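Local coordinates for protein Exo-1,3/1,4-beta-glucanase (Pseudoalteromonas sp., PDB 3RRX) that probably hydrolyses beta-1,3- and beta-1,4-linked glucans as an exo-acting glycoside hydrolase of family 3, at residues Q458-K463 / V560-L565. The protein carries 1 engineered substitution. Numbering follows the deposited sequence.
Sequences QSQVTK and VADVLL
Gln460 reaches from helix 453-463 to Asp562 on helix 558-564, and the pair illustrates how two helices packed on the six-stranded mixed sheet of a family 3 C-terminal domain can be tied by one long amide. The two side chains run at about a right angle, yet their amide and carboxylate planes lie only 25° apart. NE2 of Gln460 donates to OD1 of Asp562 at 2.8 Å, with the acceptor close to the amide plane and met nearly along its C-O axis; the N-H points somewhat off line, at 144°. Gln460 CG stands anti to its carbonyl carbon (chi1 -63°) and the chain runs on extended, carrying the amide over the methyl of Ala561, whose CB is 3.8 Å from NE2. Glu558 accepts a second bond from NE2 and Gln573 donates to OE1, so both ends of the amide are engaged and its flip is probably settled. Asp562 OD2 makes salt bridges to Arg391 and Arg395 of helix 384-397, which probably favour the ionised carboxylate. Toward the C-terminal end of helix 558-564 the contact turns apolar. Leu565, just past the helix end, sends CD1 to within 3.8 Å of CB of Gln460, and the same methyl lies 4.0 Å from CG2 of Val461.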
loop_
_atom_site.group_PDB
_atom_site.type_symbol
_atom_site.label_atom_id
_atom_site.label_comp_id
_atom_site.label_asym_id
_atom_site.label_seq_id
_atom_site.Cartn_x
_atom_site.Cartn_y
_atom_site.Cartn_z
ATOM N N GLN A 458 -1.814 24.287 -14.730
ATOM C CA GLN A 458 -1.172 25.253 -15.616
ATOM C C GLN A 458 -1.252 24.811 -17.076
ATOM O O GLN A 458 -1.514 25.613 -17.977
ATOM C CB GLN A 458 0.285 25.449 -15.210
ATOM C CG GLN A 458 1.113 26.233 -16.220
ATOM C CD GLN A 458 2.560 26.310 -15.799
ATOM O OE1 GLN A 458 3.222 25.278 -15.631
ATOM N NE2 GLN A 458 3.049 27.526 -15.575
ATOM N N SER A 459 -1.028 23.525 -17.302
ATOM C CA SER A 459 -1.083 22.976 -18.647
ATOM C C SER A 459 -2.447 23.230 -19.299
ATOM O O SER A 459 -2.527 23.631 -20.463
ATOM C CB SER A 459 -0.767 21.478 -18.602
ATOM O OG SER A 459 -0.818 20.918 -19.891
ATOM N N GLN A 460 -3.520 23.008 -18.546
ATOM C CA GLN A 460 -4.866 23.146 -19.096
ATOM C C GLN A 460 -5.313 24.605 -19.192
ATOM O O GLN A 460 -6.004 24.991 -20.132
ATOM C CB GLN A 460 -5.870 22.297 -18.292
ATOM C CG GLN A 460 -5.549 20.804 -18.379
ATOM C CD GLN A 460 -6.649 19.893 -17.841
ATOM O OE1 GLN A 460 -7.801 20.301 -17.677
ATOM N NE2 GLN A 460 -6.287 18.642 -17.569
ATOM N N VAL A 461 -4.918 25.415 -18.219
ATOM C CA VAL A 461 -5.280 26.831 -18.234
ATOM C C VAL A 461 -4.595 27.543 -19.399
ATOM O O VAL A 461 -5.198 28.378 -20.081
ATOM C CB VAL A 461 -4.918 27.514 -16.910
ATOM C CG1 VAL A 461 -4.943 29.049 -17.066
ATOM C CG2 VAL A 461 -5.868 27.061 -15.824
ATOM N N THR A 462 -3.338 27.193 -19.639
ATOM C CA THR A 462 -2.588 27.782 -20.748
ATOM C C THR A 462 -3.225 27.399 -22.081
ATOM O O THR A 462 -3.408 28.243 -22.959
ATOM C CB THR A 462 -1.111 27.356 -20.698
ATOM O OG1 THR A 462 -0.499 27.972 -19.558
ATOM C CG2 THR A 462 -0.365 27.784 -21.970
ATOM N N LYS A 463 -3.584 26.128 -22.219
ATOM C CA LYS A 463 -4.267 25.654 -23.421
ATOM C C LYS A 463 -5.595 26.371 -23.678
ATOM O O LYS A 463 -6.011 26.525 -24.828
ATOM C CB LYS A 463 -4.499 24.145 -23.348
ATOM C CG LYS A 463 -3.250 23.320 -23.557
ATOM C CD LYS A 463 -3.534 21.825 -23.434
ATOM C CE LYS A 463 -2.285 21.008 -23.730
ATOM N NZ LYS A 463 -1.110 21.481 -22.943
ATOM N N VAL A 560 -6.309 16.027 -10.973
ATOM C CA VAL A 560 -7.047 17.056 -10.241
ATOM C C VAL A 560 -7.611 18.119 -11.200
ATOM O O VAL A 560 -8.790 18.467 -11.139
ATOM C CB VAL A 560 -6.175 17.697 -9.128
ATOM C CG1 VAL A 560 -6.905 18.872 -8.475
ATOM C CG2 VAL A 560 -5.817 16.644 -8.067
ATOM N N ALA A 561 -6.767 18.629 -12.093
ATOM C CA ALA A 561 -7.219 19.575 -13.116
ATOM C C ALA A 561 -8.348 19.014 -13.987
ATOM O O ALA A 561 -9.280 19.738 -14.334
ATOM C CB ALA A 561 -6.027 20.022 -14.006
ATOM N N ASP A 562 -8.253 17.735 -14.354
ATOM C CA ASP A 562 -9.262 17.090 -15.206
ATOM C C ASP A 562 -10.680 17.262 -14.658
ATOM O O ASP A 562 -11.636 17.404 -15.424
ATOM C CB ASP A 562 -9.015 15.581 -15.327
ATOM C CG ASP A 562 -7.799 15.231 -16.159
ATOM O OD1 ASP A 562 -7.330 16.076 -16.956
ATOM O OD2 ASP A 562 -7.314 14.085 -16.011
ATOM N N VAL A 563 -10.819 17.194 -13.336
ATOM C CA VAL A 563 -12.133 17.310 -12.714
ATOM C C VAL A 563 -12.493 18.752 -12.326
ATOM O O VAL A 563 -13.626 19.179 -12.521
ATOM C CB VAL A 563 -12.262 16.383 -11.479
ATOM C CG1 VAL A 563 -13.611 16.590 -10.785
ATOM C CG2 VAL A 563 -12.070 14.909 -11.892
ATOM N N LEU A 564 -11.536 19.494 -11.776
ATOM C CA LEU A 564 -11.813 20.834 -11.257
ATOM C C LEU A 564 -12.031 21.888 -12.343
ATOM O O LEU A 564 -12.743 22.868 -12.116
ATOM C CB LEU A 564 -10.694 21.301 -10.316
ATOM C CG LEU A 564 -10.845 20.920 -8.838
ATOM C CD1 LEU A 564 -10.962 19.404 -8.654
ATOM C CD2 LEU A 564 -9.670 21.480 -8.043
ATOM N N LEU A 565 -11.408 21.698 -13.504
ATOM C CA LEU A 565 -11.487 22.686 -14.591
ATOM C C LEU A 565 -12.470 22.274 -15.681
ATOM O O LEU A 565 -12.655 21.090 -15.927
ATOM C CB LEU A 565 -10.115 22.877 -15.242
ATOM C CG LEU A 565 -8.940 23.360 -14.384
ATOM C CD1 LEU A 565 -7.711 23.600 -15.270
ATOM C CD2 LEU A 565 -9.310 24.636 -13.656
#